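Local structure of taurine:2-oxoglutarate aminotransferase (Bifidobacterium kashiwanohense PV20-2, 6JIX) at residues V172-P177 / E232-G237; E236-L241 / I247-D252; V328-Y331 / D335-A338; L373-N378 / K438-V443; E383-Y388 / S393-I398. The protein probably transfers the amino group of taurine to 2-oxoglutarate, using pyridoxal 5'-phosphate as cofactor, as a class-III aminotransferase. All coordinates share one frame; numbering follows the deposited sequence.

Contact 1: residues V172-P177 / E232-G237; sequences VHFMNP and EGYMEG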
# COMPACT_ATOMS: atom_id res chain seq x y z
N VAL A 172 -3.96 15.65 16.21
CA VAL A 172 -3.90 17.08 16.49
C VAL A 172 -2.93 17.74 15.50
O VAL A 172 -1.79 17.29 15.34
CB VAL A 172 -3.45 17.35 17.93
CG1 VAL A 172 -3.62 18.83 18.27
CG2 VAL A 172 -4.21 16.50 18.89
N HIS A 173 -3.37 18.83 14.88
CA HIS A 173 -2.59 19.52 13.87
C HIS A 173 -2.06 20.83 14.42
O HIS A 173 -2.78 21.57 15.09
CB HIS A 173 -3.43 19.76 12.62
CG HIS A 173 -3.82 18.49 11.93
ND1 HIS A 173 -5.05 17.89 12.11
CD2 HIS A 173 -3.12 17.68 11.11
CE1 HIS A 173 -5.10 16.78 11.40
NE2 HIS A 173 -3.94 16.62 10.78
N PHE A 174 -0.78 21.10 14.15
CA PHE A 174 -0.17 22.38 14.49
C PHE A 174 0.35 23.07 13.25
O PHE A 174 0.77 22.42 12.29
CB PHE A 174 0.97 22.24 15.53
CG PHE A 174 2.17 21.47 15.06
CD1 PHE A 174 2.10 20.09 14.83
CD2 PHE A 174 3.39 22.11 14.90
CE1 PHE A 174 3.23 19.38 14.43
CE2 PHE A 174 4.51 21.42 14.48
CZ PHE A 174 4.44 20.05 14.26
N MET A 175 0.31 24.39 13.27
CA MET A 175 0.76 25.18 12.14
C MET A 175 2.29 25.28 12.15
O MET A 175 2.89 25.64 13.16
CB MET A 175 0.14 26.57 12.17
CG MET A 175 0.52 27.44 10.99
SD MET A 175 -0.04 26.78 9.40
CE MET A 175 -1.67 26.22 9.89
N ASN A 176 2.92 24.89 11.02
CA ASN A 176 4.36 25.07 10.85
C ASN A 176 4.63 26.30 9.99
O ASN A 176 3.79 26.70 9.19
CB ASN A 176 5.01 23.84 10.19
CG ASN A 176 4.19 23.24 9.05
OD1 ASN A 176 2.98 23.47 8.94
ND2 ASN A 176 4.84 22.44 8.21
N PRO A 177 5.81 26.91 10.15
CA PRO A 177 6.09 28.17 9.44
C PRO A 177 6.43 27.93 7.98
O PRO A 177 7.19 27.03 7.63
CB PRO A 177 7.30 28.73 10.19
CG PRO A 177 8.01 27.51 10.67
CD PRO A 177 6.92 26.51 11.02
N GLU A 232 16.11 28.02 10.52
CA GLU A 232 17.25 27.46 11.24
C GLU A 232 16.84 27.12 12.66
O GLU A 232 16.16 27.90 13.32
CB GLU A 232 18.39 28.49 11.27
CG GLU A 232 19.70 27.94 11.76
CD GLU A 232 20.27 26.88 10.82
OE1 GLU A 232 21.10 26.07 11.29
OE2 GLU A 232 19.87 26.86 9.63
N GLY A 233 17.24 25.94 13.13
CA GLY A 233 17.03 25.55 14.51
C GLY A 233 15.67 24.97 14.86
O GLY A 233 15.51 24.45 15.97
N TYR A 234 14.68 25.07 13.96
CA TYR A 234 13.32 24.58 14.24
C TYR A 234 13.28 23.06 14.43
O TYR A 234 12.74 22.57 15.43
CB TYR A 234 12.39 25.01 13.12
CG TYR A 234 10.94 24.64 13.30
CD1 TYR A 234 10.15 25.21 14.31
CD2 TYR A 234 10.33 23.74 12.43
CE1 TYR A 234 8.81 24.89 14.44
CE2 TYR A 234 8.98 23.42 12.56
CZ TYR A 234 8.23 23.99 13.55
OH TYR A 234 6.91 23.65 13.66
N MET A 235 13.83 22.29 13.48
CA MET A 235 13.78 20.84 13.60
C MET A 235 14.50 20.37 14.86
O MET A 235 14.08 19.40 15.51
CB MET A 235 14.41 20.16 12.38
CG MET A 235 13.64 20.28 11.09
SD MET A 235 11.88 20.01 11.25
CE MET A 235 11.68 18.25 10.98
N GLU A 236 15.59 21.04 15.23
CA GLU A 236 16.31 20.66 16.44
C GLU A 236 15.47 20.92 17.67
O GLU A 236 15.47 20.13 18.62
CB GLU A 236 17.63 21.41 16.54
CG GLU A 236 18.72 20.89 15.60
CD GLU A 236 18.63 21.47 14.20
OE1 GLU A 236 17.71 22.27 13.93
OE2 GLU A 236 19.50 21.11 13.37
N GLY A 237 14.70 22.02 17.66
CA GLY A 237 13.86 22.33 18.80
C GLY A 237 12.69 21.37 18.94
O GLY A 237 12.30 21.02 20.06
O HOH W 1 5.36 24.89 15.29
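Tyr234 reaches out from the first turn of helix 234-245 and ends against Phe174, Asn176 and Pro177, where strand 171-174 leaves the seven-stranded mixed sheet of the aminotransferase fold. This is an outermost strand of that sheet. The phenol oxygen does most of the touching. Tyr234 OH sits at the edge of the Phe174 ring, near its plane and 3.4 Å from Phe174 CE2. Pro177 comes instead over one face of the tyrosine: Pro177 CD lies 4.2 Å from the centroid of the Tyr234 ring and 26° off its normal, a CH-pi contact. With CG of Tyr234 swung opposite its own backbone N (chi1 -177°), the ring extends from the helix to the strand end. No direct hydrogen bond joins the segments; a water does, 2.6 Å from Tyr234 OH and donating weakly to Met175 O. A phenylalanine here would probably leave that water without its closer partner and the Phe174 edge with a gap beside it. Farther out, Phe174 packs on Leu201 of helix 190-208, while Met218 of strand 213-219 touches both aromatic residues. Backbone bonds from Phe174 to Ser138 and Tyr140 hold the strand in the sheet. At the other end Gly233 takes the N-cap position, and Gly237 N bonds to Gly233 O at 3.1 Å.

Contact 2: residues E236-L241 / I247-D252; sequences EGVRAL and ILMICD. With PLP (pyridoxal-5'-phosphate), chain G.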
# COMPACT_ATOMS: atom_id res chain seq x y z
N GLU A 236 15.59 21.04 15.23
CA GLU A 236 16.31 20.66 16.44
C GLU A 236 15.47 20.92 17.67
O GLU A 236 15.47 20.13 18.62
CB GLU A 236 17.63 21.41 16.54
CG GLU A 236 18.72 20.89 15.60
CD GLU A 236 18.63 21.47 14.20
OE1 GLU A 236 17.71 22.27 13.93
OE2 GLU A 236 19.50 21.11 13.37
N GLY A 237 14.70 22.02 17.66
CA GLY A 237 13.86 22.33 18.80
C GLY A 237 12.69 21.37 18.94
O GLY A 237 12.30 21.02 20.06
N VAL A 238 12.11 20.96 17.81
CA VAL A 238 11.09 19.92 17.85
C VAL A 238 11.65 18.66 18.49
O VAL A 238 11.03 18.07 19.38
CB VAL A 238 10.55 19.65 16.45
CG1 VAL A 238 9.52 18.49 16.50
CG2 VAL A 238 9.93 20.92 15.88
N ARG A 239 12.84 18.23 18.06
CA ARG A 239 13.49 17.07 18.68
C ARG A 239 13.67 17.28 20.18
O ARG A 239 13.56 16.33 20.97
CB ARG A 239 14.84 16.79 18.01
CG ARG A 239 15.63 15.67 18.64
CD ARG A 239 15.01 14.33 18.34
NE ARG A 239 14.12 13.86 19.40
CZ ARG A 239 13.60 12.64 19.44
NH1 ARG A 239 13.88 11.77 18.48
NH2 ARG A 239 12.80 12.28 20.45
N ALA A 240 13.96 18.51 20.59
CA ALA A 240 14.13 18.80 22.01
C ALA A 240 12.82 18.64 22.76
O ALA A 240 12.78 18.05 23.85
CB ALA A 240 14.71 20.20 22.18
N LEU A 241 11.72 19.18 22.21
CA LEU A 241 10.43 19.03 22.87
C LEU A 241 10.05 17.56 23.01
O LEU A 241 9.54 17.15 24.05
CB LEU A 241 9.33 19.80 22.13
CG LEU A 241 9.48 21.30 21.93
CD1 LEU A 241 8.39 21.78 20.97
CD2 LEU A 241 9.43 22.04 23.27
N ILE A 247 7.91 12.07 23.81
CA ILE A 247 7.20 11.90 22.55
C ILE A 247 8.19 11.40 21.50
O ILE A 247 9.29 11.94 21.37
CB ILE A 247 6.58 13.24 22.11
CG1 ILE A 247 5.50 13.71 23.08
CG2 ILE A 247 6.13 13.19 20.67
CD1 ILE A 247 5.31 15.23 23.07
N LEU A 248 7.79 10.39 20.73
CA LEU A 248 8.63 9.94 19.63
C LEU A 248 8.56 10.94 18.48
O LEU A 248 7.50 11.50 18.19
CB LEU A 248 8.22 8.55 19.13
CG LEU A 248 8.17 7.44 20.18
CD1 LEU A 248 7.59 6.18 19.60
CD2 LEU A 248 9.55 7.18 20.70
N MET A 249 9.69 11.18 17.84
CA MET A 249 9.74 12.00 16.65
C MET A 249 9.81 11.09 15.44
O MET A 249 10.64 10.18 15.38
CB MET A 249 10.94 12.94 16.66
CG MET A 249 10.98 13.90 15.52
SD MET A 249 12.46 14.93 15.65
CE MET A 249 12.03 16.27 14.54
N ILE A 250 8.88 11.28 14.51
CA ILE A 250 8.83 10.51 13.28
C ILE A 250 9.03 11.47 12.13
O ILE A 250 8.16 12.32 11.88
CB ILE A 250 7.50 9.75 13.12
CG1 ILE A 250 7.14 8.99 14.41
CG2 ILE A 250 7.56 8.84 11.91
CD1 ILE A 250 5.78 8.34 14.36
N CYS A 251 10.13 11.31 11.40
CA CYS A 251 10.34 12.10 10.20
C CYS A 251 9.86 11.31 8.99
O CYS A 251 10.13 10.11 8.87
CB CYS A 251 11.81 12.47 10.02
SG CYS A 251 12.43 13.61 11.24
N ASP A 252 9.15 11.99 8.10
CA ASP A 252 8.67 11.40 6.85
C ASP A 252 9.70 11.70 5.76
O ASP A 252 9.85 12.85 5.33
CB ASP A 252 7.28 11.95 6.53
CG ASP A 252 6.68 11.35 5.26
OD1 ASP A 252 7.45 10.92 4.38
OD2 ASP A 252 5.43 11.34 5.15
N1 PLP G . 4.71 11.29 2.51
C2 PLP G . 5.17 12.22 1.67
C2A PLP G . 6.17 13.27 2.14
C3 PLP G . 4.74 12.25 0.32
O3 PLP G . 5.19 13.20 -0.57
C4 PLP G . 3.84 11.31 -0.13
C4A PLP G . 3.39 11.37 -1.62
O4A PLP G . 3.40 12.44 -2.23
C5 PLP G . 3.38 10.33 0.81
C6 PLP G . 3.84 10.34 2.13
C5A PLP G . 2.36 9.23 0.33
O4P PLP G . 3.11 8.28 -0.35
P PLP G . 2.37 7.19 -1.30
O1P PLP G . 3.33 6.17 -1.74
O2P PLP G . 1.37 6.41 -0.55
O3P PLP G . 1.64 8.00 -2.58
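Met249 lies against the side chain of Arg239, its CB 3.6 Å above one face of the guanidinium plane and offset toward the rim. Farther along, Met249 SD is 3.8 Å from Arg239 CD, and the terminal methyl reaches the neighbouring helix residue, Met249 CE standing 3.9 Å from Val238 CG1. The methionine is extended throughout, which lets one side chain serve both partners. Arg239 does the opposite: it bends at chi2 and chi3, folding its guanidinium back over the strand. Its polar ends are engaged beyond the two segments, with NH1 in a salt bridge to Asp275 and NH2 in another to Asp243. Helix 234-245 and strand 248-252 are the last two elements of a beta-alpha-beta unit that starts with strand 213-219, and this packing seats the helix on the sheet. The same strand ends at Asp252 in the cofactor pocket, where Asp252 OD2 is 2.7 Å from N1 of pyridoxal-5'-phosphate. The two salt bridges probably balance the arginine charge, while methionine gives one guanidinium face an apolar cover. No hydrogen bond crosses directly; the segments meet by packing, and Asp275 ties Arg239 NH1 to Met249 N.

Contact 3: residues V328-Y331 / D335-A338; sequences VNYY and DVCA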
# COMPACT_ATOMS: atom_id res chain seq x y z
N VAL A 328 20.09 1.29 -3.66
CA VAL A 328 20.89 1.87 -2.58
C VAL A 328 22.37 1.71 -2.89
O VAL A 328 23.16 2.65 -2.69
CB VAL A 328 20.51 1.24 -1.23
CG1 VAL A 328 21.47 1.69 -0.15
CG2 VAL A 328 19.04 1.58 -0.87
N ASN A 329 22.78 0.54 -3.41
CA ASN A 329 24.18 0.31 -3.78
C ASN A 329 24.63 1.33 -4.82
O ASN A 329 25.77 1.81 -4.77
CB ASN A 329 24.38 -1.11 -4.31
CG ASN A 329 24.70 -2.12 -3.21
OD1 ASN A 329 25.22 -1.76 -2.15
ND2 ASN A 329 24.38 -3.39 -3.46
N TYR A 330 23.76 1.69 -5.76
CA TYR A 330 24.10 2.73 -6.72
C TYR A 330 24.32 4.07 -6.03
O TYR A 330 25.32 4.76 -6.30
CB TYR A 330 23.01 2.85 -7.77
CG TYR A 330 23.47 3.68 -8.95
CD1 TYR A 330 23.44 5.08 -8.90
CD2 TYR A 330 23.94 3.08 -10.10
CE1 TYR A 330 23.87 5.83 -9.99
CE2 TYR A 330 24.35 3.81 -11.18
CZ TYR A 330 24.33 5.18 -11.13
OH TYR A 330 24.77 5.88 -12.24
N TYR A 331 23.39 4.50 -5.17
CA TYR A 331 23.55 5.79 -4.50
C TYR A 331 24.93 5.86 -3.89
O TYR A 331 25.63 6.87 -4.04
CB TYR A 331 22.48 6.00 -3.41
CG TYR A 331 21.06 6.23 -3.87
CD1 TYR A 331 20.77 7.20 -4.82
CD2 TYR A 331 20.01 5.46 -3.36
CE1 TYR A 331 19.48 7.40 -5.24
CE2 TYR A 331 18.72 5.65 -3.77
CZ TYR A 331 18.45 6.62 -4.71
OH TYR A 331 17.15 6.82 -5.12
N ASP A 335 28.51 7.70 -5.53
CA ASP A 335 28.50 8.91 -4.72
C ASP A 335 27.49 9.92 -5.26
O ASP A 335 27.82 11.00 -5.73
CB ASP A 335 29.89 9.52 -4.58
CG ASP A 335 30.05 10.31 -3.27
OD1 ASP A 335 29.01 10.77 -2.71
OD2 ASP A 335 31.21 10.46 -2.81
N VAL A 336 26.22 9.51 -5.21
CA VAL A 336 25.16 10.33 -5.78
C VAL A 336 24.91 11.56 -4.91
O VAL A 336 24.60 12.64 -5.43
CB VAL A 336 23.89 9.49 -6.00
CG1 VAL A 336 22.70 10.38 -6.31
CG2 VAL A 336 24.11 8.54 -7.17
N CYS A 337 25.08 11.45 -3.59
CA CYS A 337 24.92 12.63 -2.74
C CYS A 337 25.91 13.72 -3.13
O CYS A 337 25.53 14.89 -3.28
CB CYS A 337 25.09 12.25 -1.27
SG CYS A 337 23.66 11.39 -0.61
N ALA A 338 27.19 13.36 -3.28
CA ALA A 338 28.19 14.36 -3.64
C ALA A 338 27.87 15.00 -4.98
O ALA A 338 28.03 16.22 -5.16
CB ALA A 338 29.58 13.74 -3.65
O HOH W 2 25.72 8.95 -1.94
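At the break between helix 318-333 and helix 336-357, Val336 packs against two tyrosines in the last turns of the first helix. Its two methyls part company. Val336 CG2 meets the edge of the Tyr330 ring, near the ring plane and 3.9 Å from Tyr330 CE1. Val336 CG1 comes likewise to the edge of the other ring, 4.0 Å from Tyr331 CD1. The two rings reach different methyls, Tyr330 with CG opposite its backbone N (chi1 -167°) and Tyr331 with CG opposite the carbonyl carbon (chi1 -70°). The backbone makes the firmer link. Val336 N donates to Tyr331 O at 2.9 Å, nearly straight at 176° and in the carbonyl plane. Together with a bond from Asp335 N to the next carbonyl along the last helical turn, this is a Schellman motif, which ends helix 318-333 with Asp335 as its C-prime residue of positive phi. The same aspartate is the N-cap of the next helix: Asp335 OD1 accepts from Ala338 N at 3.2 Å, the donor approaching from above the carboxylate plane. A water is a second partner for the Tyr331 carbonyl, donating to Tyr331 O at 3.0 Å and accepting from Cys337 N at 3.1 Å. Beyond the segments, Tyr330 stacks on His334. The Tyr331 hydroxyl is hydrogen-bonded to Gly282 O, and its side chain lies about 8 Å from that of Lys281, which binds pyridoxal 5'-phosphate.

Contact 4: residues L373-N378 / K438-V443; sequences LTIVKN and KVLTWV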
# COMPACT_ATOMS: atom_id res chain seq x y z
N LEU A 373 9.85 27.25 -6.53
CA LEU A 373 9.65 28.69 -6.65
C LEU A 373 8.26 29.05 -6.15
O LEU A 373 7.27 28.38 -6.49
CB LEU A 373 9.81 29.13 -8.10
CG LEU A 373 11.17 28.85 -8.74
CD1 LEU A 373 11.19 29.37 -10.18
CD2 LEU A 373 12.33 29.43 -7.93
N THR A 374 8.18 30.11 -5.33
CA THR A 374 6.89 30.69 -4.97
C THR A 374 6.50 31.72 -6.01
O THR A 374 7.19 32.73 -6.19
CB THR A 374 6.92 31.31 -3.58
OG1 THR A 374 7.27 30.31 -2.61
CG2 THR A 374 5.55 31.84 -3.26
N ILE A 375 5.39 31.46 -6.71
CA ILE A 375 4.89 32.33 -7.76
C ILE A 375 3.90 33.32 -7.15
O ILE A 375 2.99 32.93 -6.40
CB ILE A 375 4.23 31.50 -8.88
CG1 ILE A 375 5.19 30.41 -9.34
CG2 ILE A 375 3.83 32.38 -10.04
CD1 ILE A 375 6.58 30.92 -9.69
N VAL A 376 4.05 34.59 -7.48
CA VAL A 376 3.24 35.65 -6.89
C VAL A 376 2.58 36.46 -7.99
O VAL A 376 3.13 36.62 -9.09
CB VAL A 376 4.08 36.57 -5.98
CG1 VAL A 376 4.60 35.81 -4.75
CG2 VAL A 376 5.22 37.17 -6.78
N LYS A 377 1.37 36.97 -7.70
CA LYS A 377 0.73 37.94 -8.57
C LYS A 377 1.30 39.34 -8.39
O LYS A 377 1.04 40.22 -9.23
CB LYS A 377 -0.79 37.98 -8.30
CG LYS A 377 -1.67 37.44 -9.43
CD LYS A 377 -3.06 38.06 -9.40
CE LYS A 377 -3.88 37.71 -10.65
NZ LYS A 377 -3.67 38.65 -11.80
N ASN A 378 2.13 39.54 -7.37
CA ASN A 378 2.54 40.86 -6.92
C ASN A 378 3.71 40.77 -5.95
O ASN A 378 3.52 40.49 -4.76
CB ASN A 378 1.35 41.54 -6.26
CG ASN A 378 1.48 43.04 -6.24
OD1 ASN A 378 2.33 43.62 -5.55
ND2 ASN A 378 0.61 43.70 -7.01
N LYS A 438 12.08 31.01 -19.78
CA LYS A 438 11.17 31.44 -20.84
C LYS A 438 9.74 31.47 -20.34
O LYS A 438 9.00 32.42 -20.62
CB LYS A 438 11.26 30.53 -22.06
CG LYS A 438 12.59 30.54 -22.81
CD LYS A 438 13.36 31.85 -22.57
CE LYS A 438 14.31 32.13 -23.72
NZ LYS A 438 14.77 30.83 -24.31
N VAL A 439 9.32 30.44 -19.59
CA VAL A 439 7.93 30.37 -19.16
C VAL A 439 7.63 31.42 -18.10
O VAL A 439 6.56 32.04 -18.09
CB VAL A 439 7.58 28.96 -18.64
CG1 VAL A 439 6.26 29.00 -17.87
CG2 VAL A 439 7.53 27.95 -19.79
N LEU A 440 8.58 31.66 -17.18
CA LEU A 440 8.39 32.70 -16.17
C LEU A 440 8.18 34.07 -16.82
O LEU A 440 7.38 34.87 -16.34
CB LEU A 440 9.57 32.71 -15.19
CG LEU A 440 9.73 31.39 -14.42
CD1 LEU A 440 10.85 31.44 -13.40
CD2 LEU A 440 8.42 30.99 -13.76
N THR A 441 8.87 34.34 -17.93
CA THR A 441 8.61 35.58 -18.65
C THR A 441 7.16 35.64 -19.12
O THR A 441 6.49 36.66 -18.95
CB THR A 441 9.55 35.72 -19.84
OG1 THR A 441 10.86 36.11 -19.37
CG2 THR A 441 9.01 36.78 -20.79
N TRP A 442 6.63 34.55 -19.66
CA TRP A 442 5.23 34.56 -20.07
C TRP A 442 4.30 34.84 -18.89
O TRP A 442 3.30 35.56 -19.03
CB TRP A 442 4.88 33.23 -20.73
CG TRP A 442 3.42 33.06 -21.07
CD1 TRP A 442 2.84 33.28 -22.29
CD2 TRP A 442 2.38 32.62 -20.20
NE1 TRP A 442 1.49 33.00 -22.22
CE2 TRP A 442 1.18 32.59 -20.95
CE3 TRP A 442 2.33 32.25 -18.85
CZ2 TRP A 442 -0.04 32.21 -20.41
CZ3 TRP A 442 1.11 31.86 -18.31
CH2 TRP A 442 -0.05 31.85 -19.09
N VAL A 443 4.61 34.28 -17.71
CA VAL A 443 3.78 34.53 -16.54
C VAL A 443 3.86 35.99 -16.13
O VAL A 443 2.83 36.63 -15.85
CB VAL A 443 4.20 33.60 -15.38
CG1 VAL A 443 3.53 34.04 -14.09
CG2 VAL A 443 3.86 32.15 -15.71
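Strand 373-376 and helix 438-443 run in nearly the same direction, their local axes 23° apart and 11.1 Å from each other at closest approach, with Ile375 facing Leu440. The strand is the middle one of a three-stranded antiparallel sheet, between 361-367 and 415-418, and the long C-terminal helix 426-447 packs over one face of it. Leu373 and Ile375, two residues apart, point to the helix; Leu440 and Val443, almost one turn apart, point back. The tightest meeting is methyl on methyl, Leu373 CD1 lying 3.8 Å from Leu440 CD1. In both leucines CD1 is anti to CA (chi2 -179° and -177°) and so forms the outstretched end that meets its counterpart as the side chains cross obliquely. Leu440 also turns its other branch to Ile375, though loosely, with CD2 4.5 Å from Ile375 CD1. No hydrogen bond joins the segments. Helix 336-357 takes part in the same apolar layer, with Leu351 against Leu373 and Met354 against Leu440, while helix 395-404 brings Met395 onto Ile375 and Ile398 onto Val443. After Val376 the chain turns a corner at Lys377. Ile375 uses its second branch on Val443, CG2 standing 4.4 Å from Val443 CG1.

Contact 5: residues E383-Y388 / S393-I398; sequences ELMAPY and SVMPQI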
# COMPACT_ATOMS: atom_id res chain seq x y z
N GLU A 383 1.27 39.11 -2.63
CA GLU A 383 0.04 38.44 -3.02
C GLU A 383 0.36 37.19 -3.84
O GLU A 383 0.99 37.28 -4.90
CB GLU A 383 -0.86 39.38 -3.81
CG GLU A 383 -2.12 38.71 -4.27
CD GLU A 383 -2.88 39.55 -5.26
OE1 GLU A 383 -3.89 39.05 -5.80
OE2 GLU A 383 -2.46 40.71 -5.48
N LEU A 384 -0.06 36.03 -3.35
CA LEU A 384 0.26 34.77 -4.00
C LEU A 384 -0.51 34.63 -5.31
O LEU A 384 -1.61 35.17 -5.48
CB LEU A 384 -0.05 33.59 -3.09
CG LEU A 384 0.60 33.69 -1.71
CD1 LEU A 384 0.35 32.44 -0.90
CD2 LEU A 384 2.08 33.91 -1.89
N MET A 385 0.10 33.93 -6.27
CA MET A 385 -0.56 33.68 -7.54
C MET A 385 -1.70 32.68 -7.39
O MET A 385 -2.63 32.65 -8.20
CB MET A 385 0.45 33.18 -8.56
CG MET A 385 -0.16 32.81 -9.89
SD MET A 385 -0.54 34.27 -10.88
CE MET A 385 1.09 34.81 -11.43
N ALA A 386 -1.62 31.83 -6.38
CA ALA A 386 -2.72 30.94 -6.02
C ALA A 386 -2.70 30.78 -4.51
O ALA A 386 -1.90 30.00 -3.97
CB ALA A 386 -2.62 29.59 -6.73
N PRO A 387 -3.55 31.51 -3.78
CA PRO A 387 -3.59 31.37 -2.32
C PRO A 387 -4.12 30.00 -1.93
O PRO A 387 -4.71 29.29 -2.74
CB PRO A 387 -4.52 32.50 -1.85
CG PRO A 387 -5.25 32.97 -3.08
CD PRO A 387 -4.72 32.25 -4.30
N TYR A 388 -3.92 29.64 -0.66
CA TYR A 388 -4.19 28.28 -0.21
C TYR A 388 -5.56 27.80 -0.68
O TYR A 388 -6.58 28.46 -0.46
CB TYR A 388 -4.10 28.16 1.32
CG TYR A 388 -4.25 26.71 1.76
CD1 TYR A 388 -3.24 25.78 1.51
CD2 TYR A 388 -5.43 26.25 2.35
CE1 TYR A 388 -3.38 24.45 1.88
CE2 TYR A 388 -5.58 24.92 2.72
CZ TYR A 388 -4.55 24.02 2.48
OH TYR A 388 -4.68 22.70 2.83
N SER A 393 -7.25 27.50 -9.76
CA SER A 393 -5.84 27.87 -9.73
C SER A 393 -5.30 28.00 -11.15
O SER A 393 -5.52 27.13 -11.99
CB SER A 393 -5.05 26.82 -8.95
OG SER A 393 -3.68 26.88 -9.27
N VAL A 394 -4.59 29.10 -11.42
CA VAL A 394 -3.92 29.28 -12.71
C VAL A 394 -2.62 28.51 -12.81
O VAL A 394 -1.99 28.52 -13.87
CB VAL A 394 -3.57 30.74 -13.01
CG1 VAL A 394 -4.81 31.57 -13.12
CG2 VAL A 394 -2.63 31.29 -11.93
N MET A 395 -2.18 27.87 -11.73
CA MET A 395 -0.88 27.20 -11.79
C MET A 395 -0.82 26.09 -12.83
O MET A 395 0.23 25.93 -13.46
CB MET A 395 -0.51 26.71 -10.38
CG MET A 395 -0.47 27.84 -9.35
SD MET A 395 0.93 28.98 -9.53
CE MET A 395 2.28 27.85 -9.80
N PRO A 396 -1.89 25.31 -13.08
CA PRO A 396 -1.79 24.31 -14.15
C PRO A 396 -1.50 24.92 -15.52
O PRO A 396 -0.78 24.31 -16.32
CB PRO A 396 -3.16 23.61 -14.10
CG PRO A 396 -3.59 23.76 -12.69
CD PRO A 396 -3.09 25.11 -12.25
N GLN A 397 -2.04 26.10 -15.81
CA GLN A 397 -1.67 26.84 -17.01
C GLN A 397 -0.16 26.97 -17.15
O GLN A 397 0.41 26.71 -18.22
CB GLN A 397 -2.30 28.23 -16.94
CG GLN A 397 -2.95 28.74 -18.18
CD GLN A 397 -3.68 30.05 -17.90
OE1 GLN A 397 -4.48 30.15 -16.97
NE2 GLN A 397 -3.35 31.08 -18.68
N ILE A 398 0.51 27.40 -16.07
CA ILE A 398 1.97 27.54 -16.06
C ILE A 398 2.64 26.18 -16.24
O ILE A 398 3.63 26.05 -16.98
CB ILE A 398 2.43 28.19 -14.75
CG1 ILE A 398 1.64 29.47 -14.46
CG2 ILE A 398 3.93 28.40 -14.77
CD1 ILE A 398 1.98 30.07 -13.12
O HOH W 3 -4.49 30.75 -9.30
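Met385 sets CG opposite its backbone N (chi1 177°), which puts CG against Val394 CG2; the bend at chi2 (77°) then brings SD alongside the same methyl. A short loop carries the chain back onto the N-terminal end of helix 395-404, where the side chain of Ser393 makes a capping bond. The chain just after the weakly bonded strand around 383-384 thus folds against the entry to the helix, beside the three-stranded antiparallel sheet that includes strands 370-376 and 415-418. Met385 CG lies 3.5 Å from Val394 CG2, the two side chains crossing at about a right angle, and 4.0 Å from Met395 SD on another flank. Ala386 adds its methyl, with CB 3.8 Å from Met395 CG. The polar part is run by backbone and water. One water donates to Met385 O at 2.9 Å and accepts from Val394 N at 2.7 Å, joining the segments where no direct hydrogen bond does. Around the contact, Val443 of helix 426-447 touches Met385, and Ile416 of the sheet backs Met395. Replacing Ser393 by an alanine would probably leave Met395 N without its capping acceptor and the turn freer to shift against Ala386. Ser393 OG accepts from Met395 N at 3.0 Å and 154°, and stands 3.9 Å from Ala386 CB.

Overall arrangement
Contacts 1 and 2 share helix 234-245 and the seven-stranded sheet: their centres are 9 Å apart, and Met235 O of contact 1 packs on Met249 CE of contact 2. Contacts 4 and 5 form a second pair, 10 Å between centres, built about the three-stranded sheet and joined by probable backbone hydrogen bonds such as Met385 N to Ile375 O. These four are buried; contact 3, 27 Å or more from the others centre to centre, is only partly so. Its bonding is chiefly backbone and capping, whereas contact 4 is wholly apolar. Waters bridge contacts 1, 3 and 5, weakly at one end in contact 1, and contact 2 lays an arginine over sulfur and methylene groups.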